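PDB 5YXT: reducing end xylose-releasing exo-oligoxylanase, which probably hydrolyses xylo-oligosaccharides, releasing xylose from their reducing ends, as a glycoside hydrolase of family 8. Local coordinates for residues A110-C113 against R119-N122; E284-I289 against A326-A331; D342-T347 against F364-L369. All coordinates share one frame; numbering follows the deposited sequence.

In the fold
Interaction 1 lies on the opposite side of the chain's centre from the other two: its centre is about 34 Å from the centre of interaction 2 and about 32 Å from that of interaction 3. It is partly buried, tied by polar atoms, and joins a short edge strand to the loop that follows. Interactions 2 and 3 are buried and apolar, lie in mainly helical parts of the chain, and have centres about 14 Å apart. They meet directly, A326 CB lying 3.4 Å from F344 CB and M327 SD 3.7 Å from A365 CA. Segment 326-331 thus touches helix 281-294 through A328 and A331, and helices 335-345 and 355-369 through A326 and M327.

Interaction 1: residues A110-C113 against R119-N122; sequences AWSC and RLSN
S121 turns its hydroxyl toward the backbone of S112, and two hydrogen bonds join the segments here. In the first, S112 N donates to S121 OG at 3.2 Å with an N-H...O angle of 151°. In the second, L120 N gives its hydrogen to S112 O at 2.9 Å. S121 OG sits between its own N and carbonyl carbon (chi1 62°), a setting that brings it to the facing chain and also within 3.4 Å of W111 CD1, which it meets obliquely. S121 CB approaches the same indole obliquely, 3.5 Å from W111 NE1, and S112 CB covers the ring face on that side.

L120 lies against the hydroxyl of S112 and the backbone of C113: its CB comes 3.4 Å from S112 OG, while CD1 extends to 3.6 Å from C113 C. The polar end of S112 has its own partner, since OG is hydrogen-bonded to D65 of the adjacent strand 65-67. The R119 chain bends at chi2 and lays CD against A110 CB, an apolar touch; C113 SG lies at the edge of the guanidinium, near its plane, and R119 NE is held by the carbonyl of Y97.

C113 and R119 form a single beta bridge at strand 112-113, an outermost strand of the four-stranded antiparallel sheet, yet the loop keeps beside 110-112 as far as N122, whose CA is 5.3 Å from A110 CA. S121 OG accepts the S112 N hydrogen where a backbone carbonyl would serve in a regular ladder, so one backbone and one side-chain bond hold the loop to the strand.

Interaction 2: residues E284-I289 against A326-A331; sequences EAVGKI and AMASLA
V286 reaches from helix 281-294 to A328 and A331, and its two methyl groups make every close contact between the two segments. CG1 packs 3.6 Å from A328 CB and also lies 3.3 Å from A328 O, an apolar methyl set against a carbonyl oxygen. CG2 stands over the same alanine, 3.9 Å from A328 CB, and reaches A331 CB at 4.1 Å. With CG1 anti to the backbone N (chi1 165°), the two branches spread so that A328 is touched by both and A331 by CG2. The backbones come close, V286 CA and A328 CA being 6.2 Å apart, as small alanines on the facing side permit.

This is a helix packed on the turn where helix 318-327 gives way to a 3-10 segment at 329-330, a contact between parts of the helical framework of the (alpha/alpha)6 barrel known for family 8 glycoside hydrolases. The bond from A331 N to A328 O, 2.8 Å, fixes the spacing of the two alanines beneath the valine. An alanine in place of V286 would probably leave A328 and A331 without their methyl partners across the contact and open a gap between the two segments.

Further out, helix 263-276 packs against both partners: L269 touches V286, A266 touches A328, and W273 touches A331. The turn itself is tied down by S329, whose OG is hydrogen-bonded to Q290 of helix 281-294 and to the carbonyl of A337 of helix 335-345.

Interaction 3: residues D342-T347 against F364-L369; sequences DLFWNT and FALLAL
The ring of F344 is the bump in this contact, and the hollow that receives it lies among A365, L366 and L369 on helix 355-369. CG of F344 is anti to the backbone N (chi1 169°), a setting that extends the ring away from its own helix and across the gap, where the nearest CA atoms, of F344 and A365, are still 8.8 Å apart. The ring slides in with one face against A365 and its tip toward L366. A365 CB caps that face over CZ, 3.9 Å from F344 CZ. L369 CD1 meets the ring obliquely from the same side, 3.9 Å from F344 CD2. Ahead of the tip and close to the ring plane, L366 CB is 4.0 Å from F344 CZ, which also bears on the backbone, 3.8 Å from L366 N.

Helices 335-345 and 355-369, consecutive in the chain, are thus packed together in the helical barrel of the family. L322 and A326 of helix 318-327 touch F344, whose ring also meets that of Y362, while L17 packs on L366 and L369.

Behind F344 the helix 335-345 ends, and its last turn is closed by side chains: N346 ND2 donates to D342 O at 2.8 Å, reaching it from the face opposite to N346 N, and T347 OG1 bonds to L343 O. D342 is also hydrogen-bonded to H4 of the second subunit. Between the two segments themselves no hydrogen bond forms, so their union is apolar and depends on how closely one aromatic ring fits against A365, L366 and L369.

Interaction 1: residues A110-C113 against R119-N122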
ATOM      1  N   ALA C 110      35.759 -29.347   6.686  1.00 20.45           N
ATOM      2  CA  ALA C 110      34.656 -30.268   6.942  1.00 23.67           C
ATOM      3  C   ALA C 110      33.481 -29.500   7.526  1.00 20.79           C
ATOM      4  O   ALA C 110      33.630 -28.762   8.503  1.00 19.98           O
ATOM      5  CB  ALA C 110      35.089 -31.384   7.896  1.00 23.51           C
ATOM      6  N   TRP C 111      32.310 -29.657   6.917  1.00 20.07           N
ATOM      7  CA  TRP C 111      31.210 -28.771   7.275  1.00 20.91           C
ATOM      8  C   TRP C 111      30.683 -29.051   8.678  1.00 24.05           C
ATOM      9  O   TRP C 111      30.198 -28.128   9.336  1.00 22.09           O
ATOM     10  CB  TRP C 111      30.084 -28.858   6.238  1.00 22.17           C
ATOM     11  CG  TRP C 111      29.235 -30.107   6.294  1.00 24.27           C
ATOM     12  CD1 TRP C 111      29.532 -31.324   5.749  1.00 24.13           C
ATOM     13  CD2 TRP C 111      27.936 -30.244   6.887  1.00 26.69           C
ATOM     14  NE1 TRP C 111      28.511 -32.210   5.979  1.00 23.70           N
ATOM     15  CE2 TRP C 111      27.518 -31.572   6.672  1.00 25.04           C
ATOM     16  CE3 TRP C 111      27.086 -29.377   7.578  1.00 25.34           C
ATOM     17  CZ2 TRP C 111      26.303 -32.054   7.139  1.00 28.74           C
ATOM     18  CZ3 TRP C 111      25.875 -29.859   8.039  1.00 28.12           C
ATOM     19  CH2 TRP C 111      25.496 -31.182   7.817  1.00 30.57           C
ATOM     20  N   SER C 112      30.818 -30.279   9.182  1.00 22.03           N
ATOM     21  CA  SER C 112      30.164 -30.668  10.430  1.00 22.03           C
ATOM     22  C   SER C 112      31.137 -31.399  11.345  1.00 24.15           C
ATOM     23  O   SER C 112      31.703 -32.430  10.963  1.00 26.00           O
ATOM     24  CB  SER C 112      28.945 -31.549  10.151  1.00 25.51           C
ATOM     25  OG  SER C 112      28.470 -32.124  11.351  1.00 31.42           O
ATOM     26  N   CYS C 113      31.305 -30.882  12.557  1.00 23.30           N
ATOM     27  CA  CYS C 113      32.118 -31.510  13.587  1.00 24.57           C
ATOM     28  C   CYS C 113      31.337 -31.544  14.895  1.00 26.98           C
ATOM     29  O   CYS C 113      30.404 -30.766  15.118  1.00 24.57           O
ATOM     30  CB  CYS C 113      33.448 -30.766  13.793  1.00 25.14           C
ATOM     31  SG  CYS C 113      34.586 -30.883  12.401  1.00 33.59           S
ATOM     32  N   ARG C 119      35.506 -35.225  13.669  1.00 29.40           N
ATOM     33  CA  ARG C 119      34.834 -35.033  12.388  1.00 27.33           C
ATOM     34  C   ARG C 119      33.517 -35.791  12.335  1.00 29.09           C
ATOM     35  O   ARG C 119      33.436 -36.958  12.718  1.00 27.74           O
ATOM     36  CB  ARG C 119      35.725 -35.518  11.247  1.00 30.38           C
ATOM     37  CG  ARG C 119      37.005 -34.759  11.094  1.00 28.36           C
ATOM     38  CD  ARG C 119      36.787 -33.502  10.289  1.00 28.81           C
ATOM     39  NE  ARG C 119      37.994 -32.694  10.292  1.00 28.43           N
ATOM     40  CZ  ARG C 119      39.046 -32.936   9.522  1.00 27.49           C
ATOM     41  NH1 ARG C 119      39.029 -33.951   8.668  1.00 30.76           N
ATOM     42  NH2 ARG C 119      40.111 -32.157   9.603  1.00 28.00           N
ATOM     43  N   LEU C 120      32.483 -35.126  11.835  1.00 29.36           N
ATOM     44  CA  LEU C 120      31.225 -35.775  11.507  1.00 26.44           C
ATOM     45  C   LEU C 120      31.036 -35.914  10.002  1.00 28.00           C
ATOM     46  O   LEU C 120      30.028 -36.478   9.557  1.00 28.37           O
ATOM     47  CB  LEU C 120      30.058 -34.991  12.130  1.00 28.07           C
ATOM     48  CG  LEU C 120      30.148 -34.870  13.656  1.00 28.80           C
ATOM     49  CD1 LEU C 120      28.925 -34.182  14.249  1.00 30.52           C
ATOM     50  CD2 LEU C 120      30.335 -36.260  14.271  1.00 32.24           C
ATOM     51  N   SER C 121      32.000 -35.450   9.212  1.00 25.90           N
ATOM     52  CA  SER C 121      31.864 -35.383   7.764  1.00 25.04           C
ATOM     53  C   SER C 121      33.253 -35.260   7.160  1.00 25.21           C
ATOM     54  O   SER C 121      34.222 -34.943   7.849  1.00 23.63           O
ATOM     55  CB  SER C 121      31.006 -34.186   7.348  1.00 26.00           C
ATOM     56  OG  SER C 121      31.649 -32.990   7.763  1.00 27.43           O
ATOM     57  N   ASN C 122      33.336 -35.507   5.851  1.00 23.54           N
ATOM     58  CA  ASN C 122      34.571 -35.256   5.118  1.00 26.65           C
ATOM     59  C   ASN C 122      34.319 -34.442   3.851  1.00 24.76           C
ATOM     60  O   ASN C 122      35.097 -34.527   2.896  1.00 27.36           O
ATOM     61  CB  ASN C 122      35.305 -36.564   4.800  1.00 24.83           C
ATOM     62  CG  ASN C 122      34.571 -37.426   3.794  1.00 26.96           C
ATOM     63  OD1 ASN C 122      33.367 -37.277   3.585  1.00 24.67           O
ATOM     64  ND2 ASN C 122      35.298 -38.355   3.180  1.00 24.51           N
TER

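Interaction 2: residues E284-I289 against A326-A331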
ATOM      1  N   GLU C 284      12.517  -5.102  -7.029  1.00 18.85           N
ATOM      2  CA  GLU C 284      11.252  -5.732  -7.382  1.00 22.28           C
ATOM      3  C   GLU C 284      11.093  -7.084  -6.688  1.00 19.91           C
ATOM      4  O   GLU C 284      10.006  -7.406  -6.193  1.00 16.54           O
ATOM      5  CB  GLU C 284      11.147  -5.890  -8.896  1.00 24.16           C
ATOM      6  CG  GLU C 284      10.717  -4.624  -9.611  1.00 33.69           C
ATOM      7  CD  GLU C 284       9.508  -4.851 -10.500  1.00 47.21           C
ATOM      8  OE1 GLU C 284       8.466  -5.318  -9.979  1.00 44.17           O
ATOM      9  OE2 GLU C 284       9.597  -4.559 -11.714  1.00 54.73           O
ATOM     10  N   ALA C 285      12.170  -7.877  -6.625  1.00 16.64           N
ATOM     11  CA  ALA C 285      12.078  -9.188  -5.989  1.00 16.98           C
ATOM     12  C   ALA C 285      11.814  -9.063  -4.492  1.00 16.40           C
ATOM     13  O   ALA C 285      10.994  -9.803  -3.938  1.00 14.70           O
ATOM     14  CB  ALA C 285      13.358  -9.993  -6.247  1.00 18.04           C
ATOM     15  N   VAL C 286      12.503  -8.140  -3.812  1.00 18.03           N
ATOM     16  CA  VAL C 286      12.250  -7.953  -2.387  1.00 15.03           C
ATOM     17  C   VAL C 286      10.829  -7.448  -2.175  1.00 16.55           C
ATOM     18  O   VAL C 286      10.137  -7.858  -1.230  1.00 16.33           O
ATOM     19  CB  VAL C 286      13.299  -7.008  -1.772  1.00 18.18           C
ATOM     20  CG1 VAL C 286      12.848  -6.520  -0.414  1.00 17.62           C
ATOM     21  CG2 VAL C 286      14.658  -7.723  -1.656  1.00 14.43           C
ATOM     22  N   GLY C 287      10.359  -6.580  -3.072  1.00 18.57           N
ATOM     23  CA  GLY C 287       8.967  -6.159  -3.024  1.00 18.50           C
ATOM     24  C   GLY C 287       7.999  -7.328  -3.068  1.00 18.44           C
ATOM     25  O   GLY C 287       6.990  -7.339  -2.362  1.00 19.32           O
ATOM     26  N   LYS C 288       8.301  -8.339  -3.888  1.00 16.64           N
ATOM     27  CA  LYS C 288       7.400  -9.482  -3.998  1.00 17.66           C
ATOM     28  C   LYS C 288       7.417 -10.332  -2.734  1.00 17.91           C
ATOM     29  O   LYS C 288       6.367 -10.816  -2.289  1.00 14.69           O
ATOM     30  CB  LYS C 288       7.767 -10.331  -5.217  1.00 18.24           C
ATOM     31  CG  LYS C 288       7.332  -9.718  -6.540  1.00 20.72           C
ATOM     32  CD  LYS C 288       8.040 -10.360  -7.707  1.00 23.94           C
ATOM     33  CE  LYS C 288       7.881  -9.515  -8.954  1.00 28.98           C
ATOM     34  NZ  LYS C 288       8.273 -10.299 -10.138  1.00 32.72           N
ATOM     35  N   ILE C 289       8.606 -10.549  -2.161  1.00 17.69           N
ATOM     36  CA  ILE C 289       8.718 -11.361  -0.952  1.00 15.78           C
ATOM     37  C   ILE C 289       8.010 -10.681   0.210  1.00 14.37           C
ATOM     38  O   ILE C 289       7.245 -11.313   0.946  1.00 15.24           O
ATOM     39  CB  ILE C 289      10.199 -11.643  -0.633  1.00 16.31           C
ATOM     40  CG1 ILE C 289      10.846 -12.390  -1.807  1.00 17.33           C
ATOM     41  CG2 ILE C 289      10.334 -12.453   0.665  1.00 15.74           C
ATOM     42  CD1 ILE C 289      12.371 -12.425  -1.774  1.00 18.88           C
ATOM     43  N   ALA C 326      13.174  -8.424   7.155  1.00 13.59           N
ATOM     44  CA  ALA C 326      13.505  -7.078   7.604  1.00 14.12           C
ATOM     45  C   ALA C 326      14.796  -6.582   6.963  1.00 13.04           C
ATOM     46  O   ALA C 326      14.873  -5.431   6.520  1.00 14.49           O
ATOM     47  CB  ALA C 326      13.612  -7.054   9.129  1.00 13.72           C
ATOM     48  N   MET C 327      15.833  -7.424   6.926  1.00 12.27           N
ATOM     49  CA  MET C 327      17.092  -7.021   6.302  1.00 12.52           C
ATOM     50  C   MET C 327      16.896  -6.684   4.830  1.00 14.41           C
ATOM     51  O   MET C 327      17.575  -5.797   4.294  1.00 14.94           O
ATOM     52  CB  MET C 327      18.132  -8.131   6.477  1.00 13.72           C
ATOM     53  CG  MET C 327      19.523  -7.779   5.979  1.00 17.07           C
ATOM     54  SD  MET C 327      20.685  -8.975   6.627  1.00 18.73           S
ATOM     55  CE  MET C 327      22.004  -8.888   5.396  1.00 18.09           C
ATOM     56  N   ALA C 328      15.946  -7.353   4.171  1.00 13.66           N
ATOM     57  CA  ALA C 328      15.649  -7.074   2.770  1.00 12.64           C
ATOM     58  C   ALA C 328      15.146  -5.651   2.538  1.00 14.81           C
ATOM     59  O   ALA C 328      15.241  -5.151   1.408  1.00 14.76           O
ATOM     60  CB  ALA C 328      14.624  -8.072   2.254  1.00 13.01           C
ATOM     61  N   SER C 329      14.652  -4.976   3.580  1.00 13.87           N
ATOM     62  CA  SER C 329      14.170  -3.604   3.423  1.00 15.53           C
ATOM     63  C   SER C 329      15.259  -2.640   2.960  1.00 16.75           C
ATOM     64  O   SER C 329      14.938  -1.538   2.501  1.00 17.01           O
ATOM     65  CB  SER C 329      13.562  -3.117   4.740  1.00 15.13           C
ATOM     66  OG  SER C 329      12.289  -3.719   4.964  1.00 16.80           O
ATOM     67  N   LEU C 330      16.533  -3.016   3.076  1.00 14.71           N
ATOM     68  CA  LEU C 330      17.597  -2.244   2.440  1.00 17.23           C
ATOM     69  C   LEU C 330      17.391  -2.114   0.931  1.00 19.70           C
ATOM     70  O   LEU C 330      17.920  -1.186   0.318  1.00 19.08           O
ATOM     71  CB  LEU C 330      18.955  -2.886   2.729  1.00 12.89           C
ATOM     72  CG  LEU C 330      19.532  -2.718   4.141  1.00 14.98           C
ATOM     73  CD1 LEU C 330      20.833  -3.470   4.240  1.00 16.30           C
ATOM     74  CD2 LEU C 330      19.746  -1.237   4.487  1.00 17.54           C
ATOM     75  N   ALA C 331      16.622  -3.010   0.319  1.00 17.46           N
ATOM     76  CA  ALA C 331      16.311  -2.915  -1.105  1.00 18.81           C
ATOM     77  C   ALA C 331      14.844  -2.576  -1.368  1.00 21.04           C
ATOM     78  O   ALA C 331      14.341  -2.825  -2.468  1.00 21.07           O
ATOM     79  CB  ALA C 331      16.687  -4.221  -1.813  1.00 18.10           C
TER

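Interaction 3: residues D342-T347 against F364-L369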
ATOM      1  N   ASP C 342       9.524  -3.024  11.521  1.00 16.36           N
ATOM      2  CA  ASP C 342       8.899  -2.850  12.836  1.00 17.96           C
ATOM      3  C   ASP C 342       8.605  -4.186  13.504  1.00 19.58           C
ATOM      4  O   ASP C 342       8.742  -4.315  14.729  1.00 20.48           O
ATOM      5  CB  ASP C 342       7.604  -2.045  12.749  1.00 21.35           C
ATOM      6  CG  ASP C 342       7.175  -1.526  14.108  1.00 23.99           C
ATOM      7  OD1 ASP C 342       7.950  -0.729  14.689  1.00 22.32           O
ATOM      8  OD2 ASP C 342       6.098  -1.931  14.616  1.00 24.11           O
ATOM      9  N   LEU C 343       8.161  -5.176  12.736  1.00 16.42           N
ATOM     10  CA  LEU C 343       8.001  -6.505  13.311  1.00 19.22           C
ATOM     11  C   LEU C 343       9.326  -7.006  13.877  1.00 16.99           C
ATOM     12  O   LEU C 343       9.395  -7.456  15.024  1.00 15.35           O
ATOM     13  CB  LEU C 343       7.454  -7.471  12.262  1.00 17.75           C
ATOM     14  CG  LEU C 343       7.281  -8.934  12.663  1.00 21.70           C
ATOM     15  CD1 LEU C 343       6.193  -9.104  13.702  1.00 25.64           C
ATOM     16  CD2 LEU C 343       6.953  -9.747  11.400  1.00 31.73           C
ATOM     17  N   PHE C 344      10.400  -6.891  13.097  1.00 14.95           N
ATOM     18  CA  PHE C 344      11.704  -7.339  13.577  1.00 14.96           C
ATOM     19  C   PHE C 344      12.145  -6.557  14.808  1.00 17.06           C
ATOM     20  O   PHE C 344      12.672  -7.138  15.766  1.00 18.27           O
ATOM     21  CB  PHE C 344      12.739  -7.203  12.461  1.00 15.67           C
ATOM     22  CG  PHE C 344      14.150  -7.386  12.929  1.00 18.83           C
ATOM     23  CD1 PHE C 344      14.592  -8.631  13.367  1.00 17.92           C
ATOM     24  CD2 PHE C 344      15.033  -6.313  12.940  1.00 16.93           C
ATOM     25  CE1 PHE C 344      15.917  -8.803  13.813  1.00 21.87           C
ATOM     26  CE2 PHE C 344      16.356  -6.474  13.382  1.00 18.96           C
ATOM     27  CZ  PHE C 344      16.790  -7.714  13.822  1.00 19.94           C
ATOM     28  N   TRP C 345      11.954  -5.232  14.795  1.00 16.15           N
ATOM     29  CA  TRP C 345      12.357  -4.427  15.944  1.00 19.66           C
ATOM     30  C   TRP C 345      11.656  -4.904  17.211  1.00 19.62           C
ATOM     31  O   TRP C 345      12.249  -4.899  18.299  1.00 19.80           O
ATOM     32  CB  TRP C 345      12.065  -2.941  15.687  1.00 17.99           C
ATOM     33  CG  TRP C 345      12.405  -2.050  16.850  1.00 20.28           C
ATOM     34  CD1 TRP C 345      11.531  -1.509  17.752  1.00 23.19           C
ATOM     35  CD2 TRP C 345      13.707  -1.591  17.233  1.00 21.64           C
ATOM     36  NE1 TRP C 345      12.211  -0.763  18.678  1.00 22.91           N
ATOM     37  CE2 TRP C 345      13.546  -0.790  18.381  1.00 22.44           C
ATOM     38  CE3 TRP C 345      14.993  -1.787  16.722  1.00 21.56           C
ATOM     39  CZ2 TRP C 345      14.619  -0.191  19.026  1.00 24.68           C
ATOM     40  CZ3 TRP C 345      16.062  -1.191  17.367  1.00 22.56           C
ATOM     41  CH2 TRP C 345      15.867  -0.399  18.505  1.00 25.60           C
ATOM     42  N   ASN C 346      10.405  -5.343  17.087  1.00 18.51           N
ATOM     43  CA  ASN C 346       9.625  -5.779  18.239  1.00 20.72           C
ATOM     44  C   ASN C 346       9.699  -7.286  18.479  1.00 22.55           C
ATOM     45  O   ASN C 346       8.833  -7.839  19.166  1.00 23.27           O
ATOM     46  CB  ASN C 346       8.178  -5.310  18.092  1.00 21.27           C
ATOM     47  CG  ASN C 346       8.058  -3.808  18.259  1.00 22.62           C
ATOM     48  OD1 ASN C 346       8.080  -3.302  19.376  1.00 29.21           O
ATOM     49  ND2 ASN C 346       7.976  -3.085  17.147  1.00 21.30           N
ATOM     50  N   THR C 347      10.735  -7.948  17.962  1.00 20.40           N
ATOM     51  CA  THR C 347      10.910  -9.392  18.111  1.00 19.81           C
ATOM     52  C   THR C 347      12.174  -9.637  18.913  1.00 20.77           C
ATOM     53  O   THR C 347      13.247  -9.169  18.503  1.00 19.81           O
ATOM     54  CB  THR C 347      11.005 -10.079  16.753  1.00 16.47           C
ATOM     55  OG1 THR C 347       9.797  -9.863  16.026  1.00 20.26           O
ATOM     56  CG2 THR C 347      11.220 -11.609  16.913  1.00 19.22           C
ATOM     57  N   PHE C 364      22.696 -10.604  12.023  1.00 12.62           N
ATOM     58  CA  PHE C 364      23.036 -10.085  10.700  1.00 15.16           C
ATOM     59  C   PHE C 364      22.089  -8.960  10.305  1.00 14.87           C
ATOM     60  O   PHE C 364      22.523  -7.908   9.823  1.00 15.32           O
ATOM     61  CB  PHE C 364      22.984 -11.196   9.651  1.00 15.99           C
ATOM     62  CG  PHE C 364      24.246 -12.013   9.554  1.00 19.72           C
ATOM     63  CD1 PHE C 364      25.486 -11.443   9.787  1.00 17.38           C
ATOM     64  CD2 PHE C 364      24.184 -13.358   9.192  1.00 21.37           C
ATOM     65  CE1 PHE C 364      26.643 -12.193   9.690  1.00 17.64           C
ATOM     66  CE2 PHE C 364      25.342 -14.122   9.076  1.00 19.58           C
ATOM     67  CZ  PHE C 364      26.574 -13.544   9.327  1.00 20.38           C
ATOM     68  N   ALA C 365      20.781  -9.176  10.494  1.00 13.47           N
ATOM     69  CA  ALA C 365      19.795  -8.162  10.146  1.00 13.23           C
ATOM     70  C   ALA C 365      20.005  -6.890  10.953  1.00 13.87           C
ATOM     71  O   ALA C 365      19.955  -5.781  10.408  1.00 14.40           O
ATOM     72  CB  ALA C 365      18.378  -8.704  10.365  1.00 11.95           C
ATOM     73  N   LEU C 366      20.242  -7.032  12.260  1.00 15.62           N
ATOM     74  CA  LEU C 366      20.425  -5.858  13.113  1.00 14.77           C
ATOM     75  C   LEU C 366      21.681  -5.087  12.729  1.00 15.57           C
ATOM     76  O   LEU C 366      21.676  -3.852  12.709  1.00 15.84           O
ATOM     77  CB  LEU C 366      20.485  -6.288  14.580  1.00 16.54           C
ATOM     78  CG  LEU C 366      20.495  -5.195  15.655  1.00 20.70           C
ATOM     79  CD1 LEU C 366      19.423  -4.142  15.364  1.00 20.87           C
ATOM     80  CD2 LEU C 366      20.309  -5.837  17.051  1.00 20.57           C
ATOM     81  N   LEU C 367      22.776  -5.798  12.443  1.00 15.14           N
ATOM     82  CA  LEU C 367      23.978  -5.132  11.935  1.00 17.43           C
ATOM     83  C   LEU C 367      23.694  -4.388  10.636  1.00 16.51           C
ATOM     84  O   LEU C 367      24.103  -3.233  10.464  1.00 15.29           O
ATOM     85  CB  LEU C 367      25.096  -6.153  11.724  1.00 15.41           C
ATOM     86  CG  LEU C 367      25.820  -6.644  12.976  1.00 16.92           C
ATOM     87  CD1 LEU C 367      26.687  -7.827  12.597  1.00 17.03           C
ATOM     88  CD2 LEU C 367      26.671  -5.517  13.567  1.00 16.72           C
ATOM     89  N   ALA C 368      23.020  -5.050   9.694  1.00 13.11           N
ATOM     90  CA  ALA C 368      22.779  -4.428   8.396  1.00 14.00           C
ATOM     91  C   ALA C 368      21.824  -3.249   8.522  1.00 14.39           C
ATOM     92  O   ALA C 368      22.048  -2.202   7.909  1.00 15.92           O
ATOM     93  CB  ALA C 368      22.237  -5.457   7.404  1.00 15.47           C
ATOM     94  N   LEU C 369      20.774  -3.387   9.336  1.00 15.72           N
ATOM     95  CA  LEU C 369      19.760  -2.341   9.424  1.00 15.26           C
ATOM     96  C   LEU C 369      20.207  -1.156  10.266  1.00 17.87           C
ATOM     97  O   LEU C 369      19.545  -0.114  10.239  1.00 20.01           O
ATOM     98  CB  LEU C 369      18.459  -2.904  10.006  1.00 14.56           C
ATOM     99  CG  LEU C 369      17.711  -3.872   9.091  1.00 15.30           C
ATOM    100  CD1 LEU C 369      16.614  -4.604   9.865  1.00 15.61           C
ATOM    101  CD2 LEU C 369      17.145  -3.134   7.884  1.00 14.05           C
TER